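Local coordinates for rhamnonate dehydratase (Gibberella zeae PH-1, PDB 3FXG), which probably dehydrates rhamnonate to its 2-keto-3-deoxy acid, as a magnesium-dependent lyase of the enolase superfamily, at residues P9-R15 with V69-D75; L92-F97 with V132-I136. One frame throughout, in Å; residues are numbered along the deposited sequence.

Interaction 1 (P9-R15 with V69-D75); sequences PKIKAIR and VEIEATD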
loop_
_atom_site.group_PDB
_atom_site.type_symbol
_atom_site.label_atom_id
_atom_site.label_comp_id
_atom_site.label_asym_id
_atom_site.label_seq_id
_atom_site.Cartn_x
_atom_site.Cartn_y
_atom_site.Cartn_z
ATOM N N PRO A 9 30.985 -31.859 -29.538
ATOM C CA PRO A 9 32.207 -32.010 -28.742
ATOM C C PRO A 9 32.041 -31.482 -27.315
ATOM O O PRO A 9 31.364 -30.479 -27.091
ATOM C CB PRO A 9 33.241 -31.218 -29.544
ATOM C CG PRO A 9 32.418 -30.162 -30.216
ATOM C CD PRO A 9 31.197 -30.933 -30.664
ATOM N N LYS A 10 32.648 -32.175 -26.357
ATOM C CA LYS A 10 32.586 -31.781 -24.951
ATOM C C LYS A 10 33.742 -30.829 -24.642
ATOM O O LYS A 10 34.655 -30.674 -25.450
ATOM C CB LYS A 10 32.710 -33.011 -24.048
ATOM C CG LYS A 10 31.605 -34.049 -24.199
ATOM C CD LYS A 10 30.261 -33.516 -23.735
ATOM C CE LYS A 10 29.332 -34.654 -23.315
ATOM N NZ LYS A 10 29.108 -35.642 -24.405
ATOM N N ILE A 11 33.700 -30.195 -23.472
ATOM C CA ILE A 11 34.769 -29.287 -23.068
ATOM C C ILE A 11 35.970 -30.126 -22.651
ATOM O O ILE A 11 35.856 -31.021 -21.810
ATOM C CB ILE A 11 34.353 -28.405 -21.878
ATOM C CG1 ILE A 11 33.228 -27.457 -22.303
ATOM C CG2 ILE A 11 35.561 -27.627 -21.363
ATOM C CD1 ILE A 11 32.616 -26.686 -21.144
ATOM N N LYS A 12 37.120 -29.821 -23.238
ATOM C CA LYS A 12 38.349 -30.548 -22.960
ATOM C C LYS A 12 39.257 -29.822 -21.976
ATOM O O LYS A 12 39.813 -30.438 -21.063
ATOM C CB LYS A 12 39.107 -30.787 -24.269
ATOM C CG LYS A 12 40.443 -31.493 -24.103
ATOM C CD LYS A 12 41.132 -31.666 -25.448
ATOM C CE LYS A 12 42.460 -32.396 -25.299
ATOM N NZ LYS A 12 43.115 -32.642 -26.618
ATOM N N ALA A 13 39.405 -28.514 -22.159
ATOM C CA ALA A 13 40.270 -27.735 -21.289
ATOM C C ALA A 13 39.898 -26.262 -21.241
ATOM O O ALA A 13 39.186 -25.755 -22.111
ATOM C CB ALA A 13 41.720 -27.881 -21.747
ATOM N N ILE A 14 40.379 -25.585 -20.203
ATOM C CA ILE A 14 40.141 -24.161 -20.045
ATOM C C ILE A 14 41.454 -23.506 -19.641
ATOM O O ILE A 14 42.175 -24.009 -18.778
ATOM C CB ILE A 14 39.053 -23.869 -18.979
ATOM C CG1 ILE A 14 38.845 -22.357 -18.852
ATOM C CG2 ILE A 14 39.448 -24.465 -17.642
ATOM C CD1 ILE A 14 37.585 -21.968 -18.090
ATOM N N ARG A 15 41.773 -22.395 -20.292
ATOM C CA ARG A 15 42.999 -21.664 -20.014
ATOM C C ARG A 15 42.649 -20.202 -19.755
ATOM O O ARG A 15 41.672 -19.691 -20.296
ATOM C CB ARG A 15 43.951 -21.761 -21.213
ATOM C CG ARG A 15 44.416 -23.176 -21.558
ATOM C CD ARG A 15 45.311 -23.178 -22.798
ATOM N NE ARG A 15 44.572 -22.914 -24.035
ATOM C CZ ARG A 15 43.931 -23.845 -24.743
ATOM N NH1 ARG A 15 43.937 -25.111 -24.344
ATOM N NH2 ARG A 15 43.286 -23.512 -25.854
ATOM N N VAL A 69 39.853 -15.760 -21.302
ATOM C CA VAL A 69 39.543 -17.153 -21.029
ATOM C C VAL A 69 39.412 -17.905 -22.345
ATOM O O VAL A 69 38.780 -17.421 -23.284
ATOM C CB VAL A 69 38.218 -17.288 -20.244
ATOM C CG1 VAL A 69 37.788 -18.745 -20.188
ATOM C CG2 VAL A 69 38.390 -16.731 -18.837
ATOM N N GLU A 70 40.025 -19.081 -22.417
ATOM C CA GLU A 70 39.929 -19.912 -23.610
ATOM C C GLU A 70 39.335 -21.250 -23.194
ATOM O O GLU A 70 39.765 -21.845 -22.207
ATOM C CB GLU A 70 41.306 -20.164 -24.241
ATOM C CG GLU A 70 42.046 -18.929 -24.734
ATOM C CD GLU A 70 43.289 -19.289 -25.544
ATOM O OE1 GLU A 70 44.056 -20.165 -25.095
ATOM O OE2 GLU A 70 43.502 -18.697 -26.622
ATOM N N ILE A 71 38.335 -21.713 -23.933
ATOM C CA ILE A 71 37.721 -22.998 -23.640
ATOM C C ILE A 71 37.876 -23.848 -24.896
ATOM O O ILE A 71 37.361 -23.499 -25.956
ATOM C CB ILE A 71 36.230 -22.845 -23.283
ATOM C CG1 ILE A 71 36.090 -21.976 -22.029
ATOM C CG2 ILE A 71 35.602 -24.221 -23.049
ATOM C CD1 ILE A 71 34.647 -21.678 -21.641
ATOM N N GLU A 72 38.609 -24.948 -24.776
ATOM C CA GLU A 72 38.847 -25.826 -25.916
ATOM C C GLU A 72 37.983 -27.072 -25.854
ATOM O O GLU A 72 37.908 -27.733 -24.817
ATOM C CB GLU A 72 40.320 -26.232 -25.975
ATOM C CG GLU A 72 40.692 -26.987 -27.243
ATOM C CD GLU A 72 42.173 -27.288 -27.330
ATOM O OE1 GLU A 72 42.977 -26.378 -27.047
ATOM O OE2 GLU A 72 42.530 -28.428 -27.692
ATOM N N ALA A 73 37.329 -27.380 -26.969
ATOM C CA ALA A 73 36.469 -28.555 -27.061
ATOM C C ALA A 73 37.294 -29.749 -27.537
ATOM O O ALA A 73 38.420 -29.585 -28.014
ATOM C CB ALA A 73 35.315 -28.292 -28.030
ATOM N N THR A 74 36.727 -30.943 -27.414
ATOM C CA THR A 74 37.412 -32.168 -27.813
ATOM C C THR A 74 37.709 -32.254 -29.311
ATOM O O THR A 74 38.508 -33.088 -29.736
ATOM C CB THR A 74 36.601 -33.414 -27.403
ATOM O OG1 THR A 74 35.260 -33.295 -27.894
ATOM C CG2 THR A 74 36.563 -33.550 -25.891
ATOM N N ASP A 75 37.073 -31.403 -30.110
ATOM C CA ASP A 75 37.305 -31.418 -31.552
ATOM C C ASP A 75 38.376 -30.394 -31.927
ATOM O O ASP A 75 38.671 -30.190 -33.107
ATOM C CB ASP A 75 36.006 -31.114 -32.304
ATOM C CG ASP A 75 35.577 -29.669 -32.165
ATOM O OD1 ASP A 75 35.934 -29.034 -31.151
ATOM O OD2 ASP A 75 34.870 -29.170 -33.064
HETATM O O HOH W 1 33.628 -35.123 -27.022
HETATM O O HOH W 2 41.203 -30.492 -28.568
HETATM O O HOH W 3 40.843 -33.997 -28.000
#

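Interaction 2 (L92-F97 with V132-I136); sequences LVHQHF and VISVI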
loop_
_atom_site.group_PDB
_atom_site.type_symbol
_atom_site.label_atom_id
_atom_site.label_comp_id
_atom_site.label_asym_id
_atom_site.label_seq_id
_atom_site.Cartn_x
_atom_site.Cartn_y
_atom_site.Cartn_z
ATOM N N LEU A 92 40.275 -17.522 -9.639
ATOM C CA LEU A 92 38.963 -18.125 -9.419
ATOM C C LEU A 92 38.567 -19.079 -10.541
ATOM O O LEU A 92 38.008 -20.147 -10.288
ATOM C CB LEU A 92 37.903 -17.030 -9.263
ATOM C CG LEU A 92 38.027 -16.175 -7.998
ATOM C CD1 LEU A 92 37.072 -14.993 -8.079
ATOM C CD2 LEU A 92 37.723 -17.026 -6.772
ATOM N N VAL A 93 38.859 -18.693 -11.780
ATOM C CA VAL A 93 38.536 -19.529 -12.930
ATOM C C VAL A 93 38.991 -20.972 -12.717
ATOM O O VAL A 93 38.205 -21.911 -12.847
ATOM C CB VAL A 93 39.220 -19.009 -14.222
ATOM C CG1 VAL A 93 39.112 -20.055 -15.321
ATOM C CG2 VAL A 93 38.575 -17.703 -14.674
ATOM N N HIS A 94 40.264 -21.138 -12.380
ATOM C CA HIS A 94 40.839 -22.465 -12.188
ATOM C C HIS A 94 40.599 -23.104 -10.831
ATOM O O HIS A 94 40.342 -24.302 -10.749
ATOM C CB HIS A 94 42.340 -22.410 -12.475
ATOM C CG HIS A 94 42.662 -21.980 -13.872
ATOM N ND1 HIS A 94 42.443 -22.787 -14.968
ATOM C CD2 HIS A 94 43.128 -20.805 -14.358
ATOM C CE1 HIS A 94 42.759 -22.128 -16.068
ATOM N NE2 HIS A 94 43.177 -20.923 -15.726
ATOM N N GLN A 95 40.674 -22.321 -9.764
ATOM C CA GLN A 95 40.468 -22.881 -8.434
ATOM C C GLN A 95 39.018 -23.268 -8.146
ATOM O O GLN A 95 38.760 -24.259 -7.462
ATOM C CB GLN A 95 40.964 -21.904 -7.367
ATOM C CG GLN A 95 42.477 -21.734 -7.332
ATOM C CD GLN A 95 43.203 -23.035 -7.036
ATOM O OE1 GLN A 95 43.797 -23.646 -7.925
ATOM N NE2 GLN A 95 43.147 -23.470 -5.785
ATOM N N HIS A 96 38.067 -22.509 -8.676
ATOM C CA HIS A 96 36.672 -22.823 -8.405
ATOM C C HIS A 96 35.827 -23.326 -9.574
ATOM O O HIS A 96 35.255 -24.414 -9.514
ATOM C CB HIS A 96 35.977 -21.602 -7.787
ATOM C CG HIS A 96 34.679 -21.921 -7.108
ATOM N ND1 HIS A 96 33.865 -20.950 -6.566
ATOM C CD2 HIS A 96 34.066 -23.104 -6.865
ATOM C CE1 HIS A 96 32.807 -21.521 -6.018
ATOM N NE2 HIS A 96 32.904 -22.827 -6.185
ATOM N N PHE A 97 35.765 -22.549 -10.646
ATOM C CA PHE A 97 34.905 -22.897 -11.767
ATOM C C PHE A 97 35.316 -23.994 -12.743
ATOM O O PHE A 97 34.451 -24.634 -13.340
ATOM C CB PHE A 97 34.553 -21.609 -12.519
ATOM C CG PHE A 97 33.975 -20.547 -11.627
ATOM C CD1 PHE A 97 32.810 -20.794 -10.901
ATOM C CD2 PHE A 97 34.619 -19.324 -11.461
ATOM C CE1 PHE A 97 32.300 -19.840 -10.020
ATOM C CE2 PHE A 97 34.118 -18.364 -10.584
ATOM C CZ PHE A 97 32.956 -18.623 -9.860
ATOM N N VAL A 132 33.725 -13.039 -13.353
ATOM C CA VAL A 132 34.466 -14.225 -13.786
ATOM C C VAL A 132 33.521 -15.176 -14.514
ATOM O O VAL A 132 33.819 -15.660 -15.611
ATOM C CB VAL A 132 35.089 -14.968 -12.582
ATOM C CG1 VAL A 132 35.780 -16.241 -13.054
ATOM C CG2 VAL A 132 36.083 -14.055 -11.868
ATOM N N ILE A 133 32.375 -15.437 -13.897
ATOM C CA ILE A 133 31.389 -16.320 -14.494
ATOM C C ILE A 133 30.942 -15.772 -15.848
ATOM O O ILE A 133 30.745 -16.530 -16.794
ATOM C CB ILE A 133 30.159 -16.477 -13.574
ATOM C CG1 ILE A 133 30.577 -17.174 -12.273
ATOM C CG2 ILE A 133 29.069 -17.277 -14.287
ATOM C CD1 ILE A 133 29.465 -17.279 -11.242
ATOM N N SER A 134 30.798 -14.451 -15.938
ATOM C CA SER A 134 30.360 -13.817 -17.181
ATOM C C SER A 134 31.294 -14.105 -18.350
ATOM O O SER A 134 30.846 -14.439 -19.448
ATOM C CB SER A 134 30.250 -12.300 -16.998
ATOM O OG SER A 134 29.325 -11.963 -15.980
ATOM N N VAL A 135 32.595 -13.964 -18.117
ATOM C CA VAL A 135 33.574 -14.200 -19.170
ATOM C C VAL A 135 33.607 -15.667 -19.588
ATOM O O VAL A 135 33.780 -15.982 -20.767
ATOM C CB VAL A 135 34.978 -13.741 -18.723
ATOM C CG1 VAL A 135 35.994 -14.026 -19.816
ATOM C CG2 VAL A 135 34.953 -12.247 -18.413
ATOM N N ILE A 136 33.441 -16.568 -18.627
ATOM C CA ILE A 136 33.438 -17.993 -18.937
ATOM C C ILE A 136 32.225 -18.313 -19.808
ATOM O O ILE A 136 32.328 -19.052 -20.790
ATOM C CB ILE A 136 33.386 -18.846 -17.649
ATOM C CG1 ILE A 136 34.712 -18.720 -16.894
ATOM C CG2 ILE A 136 33.089 -20.302 -17.994
ATOM C CD1 ILE A 136 34.712 -19.383 -15.518
#

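Interaction 1 (P9-R15 with V69-D75)
R15 reaches across to E70 and E72, on the neighbouring strand of the antiparallel sheet in the enolase-type N-terminal domain, and bridges both carboxylates. Its chain turns at chi3 (-72°), which swings the guanidinium back over the partner strand. NE then gives a nearly straight bond to E70 OE1, 3.0 Å away and close to the guanidinium plane, while the two flat groups stand almost perpendicular (87°). NH1 and NH2 both close end-on upon E72 OE1, NH2 at 3.1 Å on the lone pair turned away from OE2 and NH1 from above the carboxylate plane. Three N-H groups thus fix the rotation of the guanidinium, a task suited to arginine, and probably help keep both glutamates ionised.

I14 and I71 point to the other face, toward helices 86-101 and 128-148. With its CG1 anti to the backbone N (chi1 180°), I14 carries CD1 to 3.9 Å from V69 CG1; beyond the bulge, I11 CG2 meets I71 CG2 at 3.8 Å. Such branched residues suit both extended strands and a face buried against helices.

Between these pairs the register slips by one residue in a classic beta bulge, where K12 and A13 sit opposite E72. K12 runs fully extended beside the E72 side chain, and one water joins E72 OE2 to A73 O. At the strand ends P9 rests against A73, T74 and D75, whose OD2 is hydrogen-bonded to T77 OG1. E72 O accepts two backbone N-H groups at the bulge, from K12 N at 2.7 Å and A13 N at 3.1 Å.

Interaction 2 (L92-F97 with V132-I136)
F97 lays one face of its ring over I133, whose CG1 stands 4.1 Å from the ring centroid and 26° off the normal, a CH-pi contact displaced toward the rim at CZ and CE1. The two side chains meet at about a right angle. On I133, CG1 lies beside the backbone N (chi1 -65°), and this turns the side chain round so that CG1 and CD1 reach the ring. The flat phenyl suits the place because several aliphatic groups can pack against it at once: V132 CG1 comes obliquely to CE2 at 3.7 Å, and I136 CD1 lies 3.7 Å from F97 CB.

V132 works as a wedge with two prongs. Its CG1, anti to the backbone N, fits between the phenyl and V93, closing to 3.5 Å on V93 CG2, while CG2 faces L92 CD1 at 4.0 Å. Valine, with nothing beyond its two CG methyls, is short enough to sit where the CA atoms of V93 and V132 come within 6.7 Å, whereas the longer I136 spans a wider separation with its CD1. No hydrogen bond joins the two segments, so this buried interface is held by apolar packing.

The helical segments cross almost perpendicularly, at -93°, with axes 10.9 Å apart, and a wider pi-type turn at 93-97 includes both V93 and F97. Helix 109-119 adds M116 against F97 and F113 against I133. Strand 66-73 supplies F67, which packs against V93, and L92 also packs on L64 of the second subunit, so the contact lies between the sheet, a third helix and a subunit boundary.

Interaction 1 pairs strands 11-19 and 66-73 of the four-stranded antiparallel sheet; interaction 2 packs helix 86-101 on helix 128-148, both of which contact that sheet. The two follow each other along the chain, interaction 1 closing before interaction 2 opens, and their centres are about 14 Å apart. They also touch directly: I14 CD1 meets V93 CG1 at 3.7 Å, and V69 CG2 meets V135 CG1 at the same distance. Sheet and helices therefore share one apolar core in the N-terminal domain, which in enolase-superfamily relatives helps to cap the barrel's active site. The magnesium ligands D222, E248 and E275 lie in the C-terminal barrel domain, and none belongs to either contact.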